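PDB 6UI3: cellulase from Clostridium cellulovorans, which probably hydrolyses internal links in cellulose and related plant polysaccharides, as the broad-specificity family 5 endoglucanase part of a larger protein. Local coordinates for residues I106-N109 against K110-Q114; Q152-H155 against E156-W159; L29-T32 against L33-V36. One frame throughout, in Å; residues are numbered along the deposited sequence.

Contact 1 (I106-N109 against K110-Q114); sequences IHHN and KFQGQ
Gln-112 turns back on His-108 and meets it with both ends of its amide. The site lies in a loop of the TIM barrel, just past strand 101-105 and ahead of helix 120-137. Residues 106-109 leave the strand, and a short 3-10 turn begins at Lys-110.

Hydrogen bonds close the turn. Gln-112 NE2 donates to His-108 ND1 over 3.2 Å. NE2 lies almost in the imidazole plane, 7° out of it, although the amide and the ring are perpendicular to each other. On the other branch, Gln-112 OE1 takes a weak bond from His-108 N, also at 3.2 Å. The two bonds together fix the rotation of the amide. OE1 is gripped further by Gln-152 N and Asn-151 ND2. In the backbone, Gln-112 N reaches Asn-109 O at 2.9 Å.

The apolar part is built round Phe-111. Its CG sits between its own backbone N and carbonyl carbon, chi1 83°, which turns the ring back toward Ile-106 and Asn-109. Ile-106 CD1 touches the ring at its edge, 3.9 Å from Phe-111 CZ. Ile-106 CG2 packs beside it. From helix 120-137, Ile-123 meets Phe-111, while Val-130 and Trp-131 meet Ile-106.

Asn-109 joins the polar and apolar parts. Its OD1 accepts from Trp-69 N. Its ND2 lies 3.8 Å from Phe-111 CE2, with the amide and ring planes 79° apart. Water 1 accepts from Phe-111 N at 3.0 Å and, weakly, from Asn-109 ND2 at 3.4 Å.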
# COMPACT_ATOMS: atom_id res chain seq x y z
N ILE A 106 4.08 -6.95 -4.22
CA ILE A 106 3.61 -7.66 -5.40
C ILE A 106 2.17 -7.21 -5.62
O ILE A 106 1.35 -7.29 -4.70
CB ILE A 106 3.67 -9.19 -5.19
CG1 ILE A 106 5.12 -9.65 -4.93
CG2 ILE A 106 3.04 -9.91 -6.38
CD1 ILE A 106 5.26 -11.15 -4.69
N HIS A 107 1.86 -6.75 -6.83
CA HIS A 107 0.61 -6.02 -7.08
C HIS A 107 0.09 -6.42 -8.46
O HIS A 107 0.73 -6.15 -9.48
CB HIS A 107 0.91 -4.51 -7.02
CG HIS A 107 -0.26 -3.62 -6.77
ND1 HIS A 107 -0.31 -2.76 -5.69
CD2 HIS A 107 -1.37 -3.39 -7.49
CE1 HIS A 107 -1.42 -2.06 -5.76
NE2 HIS A 107 -2.08 -2.41 -6.84
N HIS A 108 -1.05 -7.10 -8.49
CA HIS A 108 -1.69 -7.56 -9.71
C HIS A 108 -0.94 -8.67 -10.45
O HIS A 108 -1.28 -8.94 -11.61
CB HIS A 108 -2.01 -6.45 -10.73
CG HIS A 108 -2.87 -5.34 -10.21
ND1 HIS A 108 -3.85 -5.51 -9.25
CD2 HIS A 108 -2.91 -4.03 -10.55
CE1 HIS A 108 -4.43 -4.35 -9.01
NE2 HIS A 108 -3.89 -3.44 -9.79
N ASN A 109 0.06 -9.31 -9.85
CA ASN A 109 0.48 -10.59 -10.41
C ASN A 109 -0.76 -11.47 -10.55
O ASN A 109 -1.69 -11.38 -9.74
CB ASN A 109 1.46 -11.31 -9.49
CG ASN A 109 2.90 -10.99 -9.79
OD1 ASN A 109 3.29 -9.84 -10.00
ND2 ASN A 109 3.73 -12.02 -9.78
N LYS A 110 -0.75 -12.36 -11.54
CA LYS A 110 -1.86 -13.29 -11.72
C LYS A 110 -2.20 -14.01 -10.41
O LYS A 110 -3.37 -14.21 -10.09
CB LYS A 110 -1.50 -14.30 -12.81
CG LYS A 110 -2.57 -15.35 -13.06
CD LYS A 110 -3.76 -14.77 -13.77
CE LYS A 110 -4.43 -15.79 -14.70
NZ LYS A 110 -5.20 -15.12 -15.80
N PHE A 111 -1.19 -14.43 -9.65
CA PHE A 111 -1.48 -15.22 -8.45
C PHE A 111 -2.24 -14.44 -7.39
O PHE A 111 -2.81 -15.06 -6.48
CB PHE A 111 -0.22 -15.92 -7.90
CG PHE A 111 0.69 -15.09 -7.00
CD1 PHE A 111 0.38 -14.90 -5.67
CD2 PHE A 111 1.90 -14.62 -7.46
CE1 PHE A 111 1.22 -14.21 -4.83
CE2 PHE A 111 2.76 -13.92 -6.61
CZ PHE A 111 2.42 -13.73 -5.30
N GLN A 112 -2.26 -13.11 -7.46
CA GLN A 112 -3.04 -12.32 -6.51
C GLN A 112 -4.49 -12.76 -6.45
O GLN A 112 -5.14 -12.59 -5.41
CB GLN A 112 -2.98 -10.85 -6.92
CG GLN A 112 -3.70 -9.90 -5.95
CD GLN A 112 -3.65 -8.45 -6.43
OE1 GLN A 112 -2.90 -7.64 -5.90
NE2 GLN A 112 -4.41 -8.13 -7.46
N GLY A 113 -5.03 -13.27 -7.56
CA GLY A 113 -6.42 -13.71 -7.61
C GLY A 113 -6.64 -15.20 -7.45
O GLY A 113 -7.70 -15.72 -7.81
N GLN A 114 -5.63 -15.90 -6.92
CA GLN A 114 -5.65 -17.36 -6.82
C GLN A 114 -5.46 -17.84 -5.39
O GLN A 114 -4.94 -18.93 -5.14
CB GLN A 114 -4.61 -17.96 -7.77
CG GLN A 114 -4.89 -17.59 -9.23
CD GLN A 114 -3.91 -18.22 -10.17
OE1 GLN A 114 -2.70 -18.10 -10.00
NE2 GLN A 114 -4.42 -18.94 -11.16
O HOH W 1 1.58 -14.38 -10.92

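Contact 2 (Q152-H155 against E156-W159); sequences QPRH and EEDW. Unlike the reference sequence in segment 152-155: Gln-152 (reference Glu).
Trp-159 lies over one face of the Arg-154 guanidinium. Trp-159 CZ2 stands above the centre of that group, 3.5 Å from Arg-154 CZ, and the two planes are 34° apart. Farther back along the same side chain, Arg-154 CD makes a CH-pi contact with the five-membered ring of Trp-159, 4.2 Å from its centroid. At the edge of the guanidinium, Glu-157 OE2 sits in its plane and forms a salt bridge with Arg-154 NH2 at 2.9 Å. The edge of the indole has its own neighbour: Gln-152 NE2 approaches Trp-159 CH2 to 3.3 Å, with the amide nearly upright to the ring. A second stack pairs the neighbours His-155 and Glu-156. Glu-156 CG covers one face of the His-155 ring, 3.8 Å from its centroid, and its carboxylate runs nearly parallel to the ring, 14° off. The His-155 ring also stacks with Tyr-165 of helix 163-182.

All this belongs to the loop after strand 145-148 of the barrel. Its first part carries the Asn-Glu-Pro motif of family 5, whose glutamate is the general acid/base in relatives. Here Gln-152 stands in place of the reference glutamate, and its OE1 accepts from His-222 ND1.

Arg-154 spans the loop because its chain is extended from CG to NE after a chi1 of 62°. Arg-154 NH1 donates to Gln-152 O at 3.0 Å, in the carbonyl plane and on a lone pair. Arg-154 NE makes only a weak, bent bond to Glu-156 O. Glu-157 is shared: its OE1 receives an almost straight bond from Trp-159 NE1 at 2.9 Å. In the backbone, Asp-158 N donates to His-155 O over 2.9 Å.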
# COMPACT_ATOMS: atom_id res chain seq x y z
N GLN A 152 -3.74 -7.14 -2.85
CA GLN A 152 -5.16 -7.40 -2.54
C GLN A 152 -5.47 -8.86 -2.82
O GLN A 152 -6.18 -9.21 -3.78
CB GLN A 152 -6.07 -6.42 -3.29
CG GLN A 152 -6.00 -5.04 -2.64
CD GLN A 152 -6.77 -3.93 -3.30
OE1 GLN A 152 -6.94 -2.86 -2.71
NE2 GLN A 152 -7.23 -4.15 -4.49
N PRO A 153 -4.94 -9.75 -1.99
CA PRO A 153 -5.07 -11.19 -2.24
C PRO A 153 -6.51 -11.65 -2.15
O PRO A 153 -7.23 -11.30 -1.22
CB PRO A 153 -4.24 -11.82 -1.11
CG PRO A 153 -4.28 -10.79 0.00
CD PRO A 153 -4.24 -9.47 -0.72
N ARG A 154 -6.92 -12.49 -3.11
CA ARG A 154 -8.31 -12.90 -3.16
C ARG A 154 -8.45 -14.11 -4.06
O ARG A 154 -7.51 -14.54 -4.73
CB ARG A 154 -9.19 -11.74 -3.67
CG ARG A 154 -8.85 -11.28 -5.07
CD ARG A 154 -9.67 -10.07 -5.40
NE ARG A 154 -9.52 -9.50 -6.72
CZ ARG A 154 -8.60 -8.60 -7.05
NH1 ARG A 154 -7.69 -8.22 -6.18
NH2 ARG A 154 -8.61 -8.09 -8.27
N HIS A 155 -9.67 -14.65 -4.09
CA HIS A 155 -10.08 -15.64 -5.07
C HIS A 155 -10.87 -14.91 -6.15
O HIS A 155 -11.96 -14.38 -5.88
CB HIS A 155 -10.95 -16.70 -4.41
CG HIS A 155 -11.66 -17.60 -5.37
ND1 HIS A 155 -11.05 -18.67 -6.00
CD2 HIS A 155 -12.94 -17.60 -5.82
CE1 HIS A 155 -11.92 -19.28 -6.78
NE2 HIS A 155 -13.07 -18.65 -6.69
N GLU A 156 -10.33 -14.87 -7.37
CA GLU A 156 -11.02 -14.32 -8.55
C GLU A 156 -11.47 -12.90 -8.21
O GLU A 156 -10.63 -12.07 -7.82
CB GLU A 156 -12.10 -15.27 -9.05
CG GLU A 156 -11.54 -16.59 -9.49
CD GLU A 156 -12.58 -17.52 -10.09
OE1 GLU A 156 -13.79 -17.18 -10.03
OE2 GLU A 156 -12.19 -18.58 -10.60
N GLU A 157 -12.75 -12.55 -8.40
CA GLU A 157 -13.31 -11.26 -8.02
C GLU A 157 -14.33 -11.41 -6.90
O GLU A 157 -15.34 -10.70 -6.84
CB GLU A 157 -13.89 -10.55 -9.24
CG GLU A 157 -12.84 -10.14 -10.26
CD GLU A 157 -11.86 -9.12 -9.70
OE1 GLU A 157 -12.27 -8.22 -8.93
OE2 GLU A 157 -10.67 -9.20 -10.03
N ASP A 158 -14.06 -12.33 -5.98
CA ASP A 158 -14.89 -12.54 -4.79
C ASP A 158 -14.33 -11.64 -3.68
O ASP A 158 -13.32 -11.96 -3.05
CB ASP A 158 -14.90 -14.01 -4.38
CG ASP A 158 -15.73 -14.26 -3.13
OD1 ASP A 158 -16.25 -13.29 -2.55
OD2 ASP A 158 -15.89 -15.44 -2.75
N TRP A 159 -14.95 -10.49 -3.49
CA TRP A 159 -14.51 -9.53 -2.48
C TRP A 159 -15.15 -9.77 -1.12
O TRP A 159 -14.83 -9.05 -0.17
CB TRP A 159 -14.72 -8.10 -3.00
CG TRP A 159 -13.76 -7.79 -4.13
CD1 TRP A 159 -13.84 -8.25 -5.42
CD2 TRP A 159 -12.57 -6.99 -4.06
NE1 TRP A 159 -12.76 -7.78 -6.14
CE2 TRP A 159 -11.98 -7.00 -5.33
CE3 TRP A 159 -11.95 -6.26 -3.03
CZ2 TRP A 159 -10.79 -6.33 -5.62
CZ3 TRP A 159 -10.77 -5.58 -3.32
CH2 TRP A 159 -10.22 -5.61 -4.60

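Contact 3 (L29-T32 against L33-V36); sequences LGNT and LESV
Glu-34 folds back on Asn-31 and Thr-32 through two bends. Chi1 of 85° puts its CG between the backbone N and the carbonyl carbon, and chi2 of -77° turns the chain again. The carboxylate then faces the backbone just past strand 25-29, in the loop that leaves the first strand of the TIM barrel. A type I beta turn runs from Thr-32 to Ser-35.

Each carboxylate oxygen takes one backbone N-H. Asn-31 N donates to Glu-34 OE2 at 2.7 Å, on the syn side and 20° out of the carboxylate plane. Thr-32 N donates to Glu-34 OE1 at 2.8 Å, from above that plane. This buried group is thus held at both oxygens. Two residues back along the chain, Gly-30 O accepts from Thr-32 OG1 at 2.8 Å. Arg-321 bonds to both of these oxygens from outside.

Ser-35 closes the turn with its N, which donates to Thr-32 O at 3.0 Å. Its OG adds a second bond to Thr-32 O at 2.8 Å, from the same face of the carbonyl plane. Water 2 bridges the two segments, donating to Leu-29 O and accepting from Leu-33 N, each at 2.9 Å.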
# COMPACT_ATOMS: atom_id res chain seq x y z
N LEU A 29 2.17 5.57 -5.70
CA LEU A 29 2.47 5.75 -7.12
C LEU A 29 1.53 4.87 -7.95
O LEU A 29 1.88 3.81 -8.46
CB LEU A 29 3.94 5.41 -7.36
CG LEU A 29 4.49 5.65 -8.76
CD1 LEU A 29 4.55 7.12 -9.10
CD2 LEU A 29 5.89 5.02 -8.88
N GLY A 30 0.28 5.33 -8.06
CA GLY A 30 -0.77 4.50 -8.62
C GLY A 30 -0.76 4.45 -10.14
O GLY A 30 -0.33 5.39 -10.82
N ASN A 31 -1.27 3.34 -10.67
CA ASN A 31 -1.40 3.12 -12.11
C ASN A 31 -0.07 3.35 -12.83
O ASN A 31 0.02 4.02 -13.87
CB ASN A 31 -2.51 3.98 -12.71
CG ASN A 31 -3.90 3.48 -12.36
OD1 ASN A 31 -4.08 2.70 -11.42
ND2 ASN A 31 -4.90 3.94 -13.11
N THR A 32 0.98 2.78 -12.26
CA THR A 32 2.35 2.98 -12.74
C THR A 32 3.01 1.60 -12.90
O THR A 32 2.71 0.91 -13.88
CB THR A 32 3.07 3.98 -11.85
OG1 THR A 32 2.27 5.17 -11.76
CG2 THR A 32 4.41 4.40 -12.43
N LEU A 33 3.86 1.16 -11.96
CA LEU A 33 4.57 -0.10 -12.14
C LEU A 33 3.71 -1.34 -11.92
O LEU A 33 4.21 -2.45 -12.15
CB LEU A 33 5.84 -0.15 -11.29
CG LEU A 33 6.97 0.75 -11.83
CD1 LEU A 33 8.00 0.98 -10.75
CD2 LEU A 33 7.59 0.14 -13.08
N GLU A 34 2.45 -1.18 -11.54
CA GLU A 34 1.51 -2.30 -11.54
C GLU A 34 0.68 -2.39 -12.81
O GLU A 34 -0.16 -3.29 -12.91
CB GLU A 34 0.60 -2.28 -10.30
CG GLU A 34 -0.64 -1.42 -10.39
CD GLU A 34 -0.44 0.08 -10.24
OE1 GLU A 34 0.65 0.63 -10.49
OE2 GLU A 34 -1.46 0.74 -9.89
N SER A 35 0.89 -1.50 -13.77
CA SER A 35 0.07 -1.48 -14.98
C SER A 35 0.35 -2.69 -15.88
O SER A 35 1.46 -3.24 -15.90
CB SER A 35 0.36 -0.22 -15.81
OG SER A 35 0.16 0.97 -15.08
N VAL A 36 -0.65 -3.07 -16.68
CA VAL A 36 -0.39 -3.99 -17.78
C VAL A 36 0.47 -3.28 -18.81
O VAL A 36 0.14 -2.17 -19.25
CB VAL A 36 -1.71 -4.46 -18.42
CG1 VAL A 36 -1.43 -5.31 -19.66
CG2 VAL A 36 -2.56 -5.24 -17.42
O HOH W 2 4.01 1.97 -9.21

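How the contacts relate
All three contacts are local folds of loops that follow barrel strands: the first strand for contact 3, the third for contact 1 and the fourth for contact 2. Contacts 1 and 3 are buried, while contact 2 is at the surface. Contact 3 is mainly polar, with side chains gripping backbone, whereas contact 1 adds an apolar patch against helix 120-137. Contact 2 relies on a salt bridge and stacked flat groups. Contact 1 lies between the others. Its Gln-112 and Gly-113 carbonyls probably bond to Arg-154 N and Glu-156 N, and His-107 and His-108 pack on Glu-34 CG. Contacts 2 and 3 do not touch; their nearest atoms are about 9 Å apart.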